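Local coordinates for protein beta-glucosidase (Chaetomella raphigera, PDB 6JXG) that probably hydrolyses terminal, non-reducing beta-D-glucosyl residues to release beta-D-glucose, as a secreted family 3 glycoside hydrolase taking part in cellulose breakdown, at residues A[108-111]-A[112-115]; A[223-226]-A[227-231]; A[600-604]-A[605-609]; A[636-639]-A[640-644]. All blocks are in the same frame, centred on the assembly; numbering follows the deposited sequence.

Contact 1 of 4, residues A[108-111]-A[112-115]; sequences GPVA and GPIG
Val110 and Pro113 meet round a tight local bend, buried in the loop that leaves strand 105-106 of the N-terminal TIM-barrel domain and leads to helix 131-147. The side-chain touch is light: CG1 of Val110 reaches CD of the Pro113 ring at 4.0 Å. That methyl lies opposite its own backbone N (chi1 174°), which also brings it beside the Gly112 carbonyl, with CG1 3.6 Å from Gly112 O. On the far limb of the bend, Ile114 turns its CG2 branch to Ala111 O, at 3.3 Å. A water closes the bend, donating to Val110 O at 2.7 Å and to Pro113 O at 2.7 Å, so two buried carbonyls are satisfied without a direct backbone hydrogen bond between the two segments. The peptides before Pro109 and before Pro113 are both cis. Outside the bend, Gly112 O accepts from His156 ND1, while the carboxylate of Glu161 takes the amides of Ile114 and Gly115. Helices 175-182 and 184-191 pack on Ile114 and Ala111 respectively. This is a loop with two cis-prolines and a bridging water, following a barrel strand, on the side where TIM-barrel enzymes carry their active sites.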
loop_
_atom_site.group_PDB
_atom_site.type_symbol
_atom_site.label_atom_id
_atom_site.label_comp_id
_atom_site.label_asym_id
_atom_site.label_seq_id
_atom_site.Cartn_x
_atom_site.Cartn_y
_atom_site.Cartn_z
ATOM N N GLY A 108 -6.208 8.156 1.402
ATOM C CA GLY A 108 -5.390 6.934 1.525
ATOM C C GLY A 108 -5.176 6.683 3.034
ATOM O O GLY A 108 -5.546 7.519 3.884
ATOM N N PRO A 109 -4.511 5.596 3.390
ATOM C CA PRO A 109 -3.853 4.664 2.550
ATOM C C PRO A 109 -4.775 3.508 2.057
ATOM O O PRO A 109 -5.940 3.496 2.290
ATOM C CB PRO A 109 -2.732 4.133 3.418
ATOM C CG PRO A 109 -3.323 4.112 4.835
ATOM C CD PRO A 109 -4.342 5.257 4.811
ATOM N N VAL A 110 -4.183 2.611 1.275
ATOM C CA VAL A 110 -4.919 1.583 0.567
ATOM C C VAL A 110 -4.741 0.211 1.187
ATOM O O VAL A 110 -3.645 -0.374 1.134
ATOM C CB VAL A 110 -4.485 1.580 -0.922
ATOM C CG1 VAL A 110 -5.125 0.414 -1.648
ATOM C CG2 VAL A 110 -4.833 2.909 -1.631
ATOM N N ALA A 111 -5.807 -0.272 1.827
ATOM C CA ALA A 111 -5.914 -1.660 2.337
ATOM C C ALA A 111 -6.565 -2.660 1.393
ATOM O O ALA A 111 -6.532 -3.870 1.676
ATOM C CB ALA A 111 -6.711 -1.704 3.615
ATOM N N GLY A 112 -7.232 -2.162 0.350
ATOM C CA GLY A 112 -8.015 -2.986 -0.622
ATOM C C GLY A 112 -7.886 -2.254 -1.966
ATOM O O GLY A 112 -8.332 -1.116 -2.136
ATOM N N PRO A 113 -7.292 -2.894 -2.967
ATOM C CA PRO A 113 -6.835 -4.272 -3.024
ATOM C C PRO A 113 -5.588 -4.559 -2.132
ATOM O O PRO A 113 -4.696 -3.667 -1.927
ATOM C CB PRO A 113 -6.435 -4.409 -4.457
ATOM C CG PRO A 113 -5.945 -3.021 -4.859
ATOM C CD PRO A 113 -6.942 -2.133 -4.190
ATOM N N ILE A 114 -5.497 -5.784 -1.643
ATOM C CA ILE A 114 -4.251 -6.263 -1.036
ATOM C C ILE A 114 -3.301 -6.729 -2.146
ATOM O O ILE A 114 -2.074 -6.704 -1.975
ATOM C CB ILE A 114 -4.449 -7.381 0.021
ATOM C CG1 ILE A 114 -4.910 -8.705 -0.601
ATOM C CG2 ILE A 114 -5.402 -6.963 1.163
ATOM C CD1 ILE A 114 -4.997 -9.857 0.450
ATOM N N GLY A 115 -3.857 -7.152 -3.302
ATOM C CA GLY A 115 -3.075 -7.631 -4.417
ATOM C C GLY A 115 -2.995 -9.162 -4.549
ATOM O O GLY A 115 -1.981 -9.654 -4.949
HETATM O O HOH W 1 -3.247 -2.901 0.198
#

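Contact 2 of 4, residues A[223-226]-A[227-231]; sequences LDFQ and GFVVS
Phe225 folds its ring back over the backbone of Gly227, a local contact just ahead of strand 228-231 in the TIM-barrel domain. The main interaction is CH-pi: Gly227 CA lies over one ring face, 3.8 Å from the centroid and 26° off the normal. The peptide shares that face, with Gly227 N above the middle of the ring, and CE2 comes within 3.3 Å of Gly227 C. Phe225 reaches this position because CG is trans to its own N (chi1 174°), swinging the ring forward along the chain. Apolar packing extends it, CE2 meeting CG2 of Val229 obliquely at 4.1 Å, with Ile197 and Ile190 also against the ring. The polar interactions belong to Gln226, whose side chain bends at chi2 (-67°) so that NE2 returns to Asp224 O, a 3.1 Å hydrogen bond in which the donor stands well above the carbonyl plane. OE1 accepts from Gly2 N, and bonds at both ends fix the rotation of the amide. Arg287 NH1 joins the carbonyls of Phe225 and Gly227. Gly227, having no side chain, lets the ring lie directly on its CA and N; aromatic carbon thus lies over one side of this backbone, while Arg287 meets the two carbonyls.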
loop_
_atom_site.group_PDB
_atom_site.type_symbol
_atom_site.label_atom_id
_atom_site.label_comp_id
_atom_site.label_asym_id
_atom_site.label_seq_id
_atom_site.Cartn_x
_atom_site.Cartn_y
_atom_site.Cartn_z
ATOM N N LEU A 223 -16.602 -4.334 13.948
ATOM C CA LEU A 223 -15.392 -3.607 14.158
ATOM C C LEU A 223 -15.603 -2.241 14.922
ATOM O O LEU A 223 -14.624 -1.567 15.223
ATOM C CB LEU A 223 -14.635 -3.469 12.842
ATOM C CG LEU A 223 -14.229 -4.795 12.141
ATOM C CD1 LEU A 223 -13.541 -4.504 10.848
ATOM C CD2 LEU A 223 -13.303 -5.576 13.078
ATOM N N ASP A 224 -16.865 -1.881 15.241
ATOM C CA ASP A 224 -17.156 -0.728 16.062
ATOM C C ASP A 224 -16.494 0.553 15.572
ATOM O O ASP A 224 -16.051 1.393 16.369
ATOM C CB ASP A 224 -16.757 -1.049 17.484
ATOM C CG ASP A 224 -17.481 -0.190 18.519
ATOM O OD1 ASP A 224 -16.854 0.040 19.569
ATOM O OD2 ASP A 224 -18.577 0.310 18.228
ATOM N N PHE A 225 -16.498 0.712 14.251
ATOM C CA PHE A 225 -15.900 1.851 13.645
ATOM C C PHE A 225 -16.697 3.120 14.022
ATOM O O PHE A 225 -17.944 3.172 13.837
ATOM C CB PHE A 225 -15.917 1.621 12.144
ATOM C CG PHE A 225 -15.451 2.805 11.320
ATOM C CD1 PHE A 225 -14.188 3.386 11.517
ATOM C CD2 PHE A 225 -16.251 3.298 10.283
ATOM C CE1 PHE A 225 -13.762 4.463 10.699
ATOM C CE2 PHE A 225 -15.833 4.411 9.544
ATOM C CZ PHE A 225 -14.593 4.951 9.732
ATOM N N GLN A 226 -15.994 4.133 14.508
ATOM C CA GLN A 226 -16.620 5.371 14.992
ATOM C C GLN A 226 -16.603 6.533 13.989
ATOM O O GLN A 226 -17.370 7.485 14.173
ATOM C CB GLN A 226 -15.979 5.824 16.299
ATOM C CG GLN A 226 -16.058 4.819 17.439
ATOM C CD GLN A 226 -17.482 4.635 17.873
ATOM O OE1 GLN A 226 -18.188 5.625 18.162
ATOM N NE2 GLN A 226 -17.952 3.390 17.884
ATOM N N GLY A 227 -15.809 6.432 12.904
ATOM C CA GLY A 227 -15.821 7.395 11.843
ATOM C C GLY A 227 -16.924 7.231 10.800
ATOM O O GLY A 227 -18.003 6.626 11.032
ATOM N N PHE A 228 -16.628 7.702 9.608
ATOM C CA PHE A 228 -17.602 7.832 8.586
ATOM C C PHE A 228 -17.124 7.105 7.318
ATOM O O PHE A 228 -15.926 6.950 7.094
ATOM C CB PHE A 228 -17.976 9.266 8.297
ATOM C CG PHE A 228 -16.950 10.043 7.608
ATOM C CD1 PHE A 228 -16.959 10.168 6.216
ATOM C CD2 PHE A 228 -15.974 10.742 8.358
ATOM C CE1 PHE A 228 -16.006 10.917 5.577
ATOM C CE2 PHE A 228 -15.037 11.517 7.727
ATOM C CZ PHE A 228 -15.048 11.653 6.319
ATOM N N VAL A 229 -18.101 6.603 6.583
ATOM C CA VAL A 229 -17.880 5.932 5.285
ATOM C C VAL A 229 -18.203 6.847 4.135
ATOM O O VAL A 229 -19.257 7.438 4.090
ATOM C CB VAL A 229 -18.742 4.649 5.195
ATOM C CG1 VAL A 229 -18.433 3.976 3.862
ATOM C CG2 VAL A 229 -18.383 3.709 6.352
ATOM N N VAL A 230 -17.258 6.969 3.189
ATOM C CA VAL A 230 -17.411 7.790 2.031
ATOM C C VAL A 230 -17.441 6.923 0.781
ATOM O O VAL A 230 -16.782 5.884 0.719
ATOM C CB VAL A 230 -16.354 8.865 2.017
ATOM C CG1 VAL A 230 -14.922 8.309 2.005
ATOM C CG2 VAL A 230 -16.593 9.791 0.849
ATOM N N SER A 231 -18.205 7.329 -0.234
ATOM C CA SER A 231 -18.221 6.532 -1.443
ATOM C C SER A 231 -17.015 6.712 -2.272
ATOM O O SER A 231 -16.456 7.811 -2.378
ATOM C CB SER A 231 -19.472 6.796 -2.279
ATOM O OG SER A 231 -19.445 8.103 -2.799
#

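Contact 3 of 4, residues A[600-604]-A[605-609]; sequences TLAPG and GPKGL
Gly605, Lys607 and Thr600 carry this small two-stranded beta hairpin, in which strand 601-602 runs antiparallel to strand 605-606 through a type II turn from Ala602 to Gly605. Gly605 is paired twice with Ala602: its N donates to Ala602 O at 2.8 Å, and its O accepts from Ala602 N at 3.2 Å. Gly604 and Gly605 both have positive phi, backbone angles that glycine takes readily. CD1 of Leu601 rests on the Gly605 peptide, 3.8 Å from Gly605 C. At the open end, Lys607 N donates to Thr600 O over 2.9 Å, a firm backbone bond. The two side chains run alongside each other in the same direction. Lys607 starts extended, then bends at chi3 (-32°, off the staggered position), which draws NZ to Thr600 OG1 at 3.1 Å, a weak hydrogen bond. Against the turn, a water lies 2.8 Å from Gly605 O and 2.8 Å from Pro603 O, in position to hydrogen-bond to them, though it has more acceptors in reach than protons. Beyond the hairpin, Tyr610 OH hydrogen-bonds Gly604 O. The backbone bonds thus do the holding, while the solvent-exposed lysine–threonine pair adds only a weak polar clasp at the mouth.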
loop_
_atom_site.group_PDB
_atom_site.type_symbol
_atom_site.label_atom_id
_atom_site.label_comp_id
_atom_site.label_asym_id
_atom_site.label_seq_id
_atom_site.Cartn_x
_atom_site.Cartn_y
_atom_site.Cartn_z
ATOM N N THR A 600 -14.964 -6.575 25.782
ATOM C CA THR A 600 -15.629 -5.302 25.606
ATOM C C THR A 600 -15.227 -4.813 24.154
ATOM O O THR A 600 -14.060 -4.872 23.723
ATOM C CB THR A 600 -15.455 -4.278 26.775
ATOM O OG1 THR A 600 -14.771 -3.097 26.349
ATOM C CG2 THR A 600 -14.750 -4.839 28.038
ATOM N N LEU A 601 -16.252 -4.478 23.387
ATOM C CA LEU A 601 -16.112 -3.994 22.025
ATOM C C LEU A 601 -15.465 -2.603 22.016
ATOM O O LEU A 601 -15.856 -1.696 22.778
ATOM C CB LEU A 601 -17.520 -3.907 21.400
ATOM C CG LEU A 601 -17.672 -4.317 19.942
ATOM C CD1 LEU A 601 -16.436 -4.006 19.140
ATOM C CD2 LEU A 601 -17.904 -5.812 19.841
ATOM N N ALA A 602 -14.461 -2.422 21.163
ATOM C CA ALA A 602 -13.848 -1.108 20.905
ATOM C C ALA A 602 -13.527 -1.056 19.404
ATOM O O ALA A 602 -13.551 -2.088 18.736
ATOM C CB ALA A 602 -12.579 -0.942 21.704
ATOM N N PRO A 603 -13.172 0.121 18.866
ATOM C CA PRO A 603 -12.830 0.083 17.419
ATOM C C PRO A 603 -11.745 -0.936 17.174
ATOM O O PRO A 603 -10.756 -0.970 17.910
ATOM C CB PRO A 603 -12.363 1.506 17.125
ATOM C CG PRO A 603 -13.155 2.308 18.086
ATOM C CD PRO A 603 -13.262 1.485 19.359
ATOM N N GLY A 604 -11.974 -1.779 16.167
ATOM C CA GLY A 604 -11.110 -2.856 15.810
ATOM C C GLY A 604 -11.648 -4.203 16.232
ATOM O O GLY A 604 -11.159 -5.235 15.740
ATOM N N GLY A 605 -12.658 -4.231 17.107
ATOM C CA GLY A 605 -13.216 -5.518 17.532
ATOM C C GLY A 605 -13.058 -5.670 19.021
ATOM O O GLY A 605 -12.727 -4.695 19.695
ATOM N N PRO A 606 -13.365 -6.865 19.563
ATOM C CA PRO A 606 -13.197 -7.094 20.995
ATOM C C PRO A 606 -11.803 -6.693 21.415
ATOM O O PRO A 606 -10.825 -7.107 20.753
ATOM C CB PRO A 606 -13.383 -8.611 21.122
ATOM C CG PRO A 606 -14.213 -9.013 19.932
ATOM C CD PRO A 606 -14.101 -7.944 18.894
ATOM N N LYS A 607 -11.712 -5.910 22.479
ATOM C CA LYS A 607 -10.518 -5.245 22.876
ATOM C C LYS A 607 -9.406 -6.269 23.112
ATOM O O LYS A 607 -8.243 -6.036 22.784
ATOM C CB LYS A 607 -10.826 -4.461 24.133
ATOM C CG LYS A 607 -9.765 -3.509 24.638
ATOM C CD LYS A 607 -10.244 -2.692 25.858
ATOM C CE LYS A 607 -11.753 -2.422 25.808
ATOM N NZ LYS A 607 -12.251 -1.332 26.692
ATOM N N GLY A 608 -9.763 -7.440 23.629
ATOM C CA GLY A 608 -8.741 -8.436 23.935
ATOM C C GLY A 608 -7.966 -8.929 22.715
ATOM O O GLY A 608 -6.886 -9.474 22.861
ATOM N N LEU A 609 -8.542 -8.828 21.524
ATOM C CA LEU A 609 -7.810 -9.164 20.312
ATOM C C LEU A 609 -6.449 -8.525 20.147
ATOM O O LEU A 609 -5.503 -9.148 19.551
ATOM C CB LEU A 609 -8.678 -8.951 19.086
ATOM C CG LEU A 609 -9.873 -9.876 18.878
ATOM C CD1 LEU A 609 -10.496 -9.584 17.527
ATOM C CD2 LEU A 609 -9.545 -11.348 18.992
HETATM O O HOH W 2 -10.496 -3.074 19.702
#

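Contact 4 of 4, residues A[636-639]-A[640-644]; sequences IGLP and GSAPA
Leu638, just before a type I beta turn running from Pro639 to Ala642, touches the last residue of that turn, on the surface of the fibronectin type III-like domain just after strand 628-637. The leucine makes contact through its stem: Leu638 CB lies 4.0 Å from Ala642 CB, and CG is almost as near. Its torsions, chi1 at -96° and chi2 at 9°, give it an uncommon shape, both being off the staggered positions; Phe693 of strand 692-698 packs on it. Pro639 meets Ser641 alongside, CG being 3.6 Å from the hydroxyl OG. That hydroxyl is set by a chi1 of 58°, lying between the serine's own N and carbonyl carbon. The same OG is hydrogen-bonded to Ser690 O, which ties the turn to a neighbouring loop, while Pro688 packs against both Pro639 and Ser641. One backbone bond spans the turn, Ala642 N to Pro639 O at 3.0 Å. Ala642 CB then comes 3.3 Å from that same oxygen. Chemically this is a proline-led turn closed by a single backbone hydrogen bond, with a thin apolar touch between its last residue and the leucine before it, and its serine hydroxyl committed to the adjoining loop.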
loop_
_atom_site.group_PDB
_atom_site.type_symbol
_atom_site.label_atom_id
_atom_site.label_comp_id
_atom_site.label_asym_id
_atom_site.label_seq_id
_atom_site.Cartn_x
_atom_site.Cartn_y
_atom_site.Cartn_z
ATOM N N ILE A 636 4.111 -18.135 11.831
ATOM C CA ILE A 636 3.447 -19.004 12.796
ATOM C C ILE A 636 2.661 -20.083 12.091
ATOM O O ILE A 636 2.000 -19.835 11.072
ATOM C CB ILE A 636 2.571 -18.168 13.702
ATOM C CG1 ILE A 636 3.547 -17.318 14.545
ATOM C CG2 ILE A 636 1.632 -19.036 14.519
ATOM C CD1 ILE A 636 2.943 -16.637 15.709
ATOM N N GLY A 637 2.751 -21.300 12.616
ATOM C CA GLY A 637 1.956 -22.417 12.125
ATOM C C GLY A 637 0.979 -22.744 13.211
ATOM O O GLY A 637 1.348 -22.770 14.378
ATOM N N LEU A 638 -0.291 -22.886 12.873
ATOM C CA LEU A 638 -1.296 -23.138 13.898
ATOM C C LEU A 638 -1.341 -24.612 14.281
ATOM O O LEU A 638 -1.048 -25.472 13.485
ATOM C CB LEU A 638 -2.665 -22.758 13.347
ATOM C CG LEU A 638 -3.310 -21.429 13.597
ATOM C CD1 LEU A 638 -2.484 -20.302 14.271
ATOM C CD2 LEU A 638 -4.014 -21.049 12.320
ATOM N N PRO A 639 -1.770 -24.905 15.509
ATOM C CA PRO A 639 -1.906 -26.320 15.907
ATOM C C PRO A 639 -2.955 -27.107 15.098
ATOM O O PRO A 639 -3.879 -26.512 14.463
ATOM C CB PRO A 639 -2.318 -26.227 17.368
ATOM C CG PRO A 639 -2.945 -24.939 17.518
ATOM C CD PRO A 639 -2.307 -23.983 16.515
ATOM N N GLY A 640 -2.860 -28.451 15.158
ATOM C CA GLY A 640 -3.854 -29.320 14.533
ATOM C C GLY A 640 -5.266 -29.133 15.064
ATOM O O GLY A 640 -6.201 -29.411 14.352
ATOM N N SER A 641 -5.443 -28.563 16.268
ATOM C CA SER A 641 -6.803 -28.192 16.765
ATOM C C SER A 641 -7.548 -27.160 15.898
ATOM O O SER A 641 -8.765 -27.171 15.838
ATOM C CB SER A 641 -6.784 -27.732 18.225
ATOM O OG SER A 641 -5.936 -26.625 18.454
ATOM N N ALA A 642 -6.799 -26.357 15.137
ATOM C CA ALA A 642 -7.352 -25.320 14.244
ATOM C C ALA A 642 -7.736 -25.869 12.898
ATOM O O ALA A 642 -7.135 -26.827 12.468
ATOM C CB ALA A 642 -6.290 -24.228 14.056
ATOM N N PRO A 643 -8.692 -25.219 12.176
ATOM C CA PRO A 643 -9.022 -25.672 10.882
ATOM C C PRO A 643 -7.845 -25.541 9.937
ATOM O O PRO A 643 -6.898 -24.889 10.277
ATOM C CB PRO A 643 -10.217 -24.767 10.485
ATOM C CG PRO A 643 -9.988 -23.519 11.220
ATOM C CD PRO A 643 -9.450 -24.008 12.530
ATOM N N ALA A 644 -7.900 -26.191 8.785
ATOM C CA ALA A 644 -6.785 -26.190 7.860
ATOM C C ALA A 644 -6.440 -24.774 7.362
ATOM O O ALA A 644 -7.288 -23.974 6.956
ATOM C CB ALA A 644 -7.054 -27.112 6.723
#

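From the N terminus the four contacts come in series, each closing a short bend before the next begins; none nests in or crosses another. Contact 1 bends the loop after strand 105-106 of the barrel domain, and contact 2 turns the chain from helix 214-222 into strand 228-231 of the same domain, their centres about 16 Å apart. Contact 3 lies far on in sequence yet touches contact 2: Gly604 N probably hydrogen-bonds Leu223 O at 2.8 Å, and Leu601 and Pro603 pack on Asp224, docking the hairpin onto the barrel domain. Contact 4, in the fibronectin type III-like domain, stands apart, about 12 Å from contact 3 at the nearest atoms.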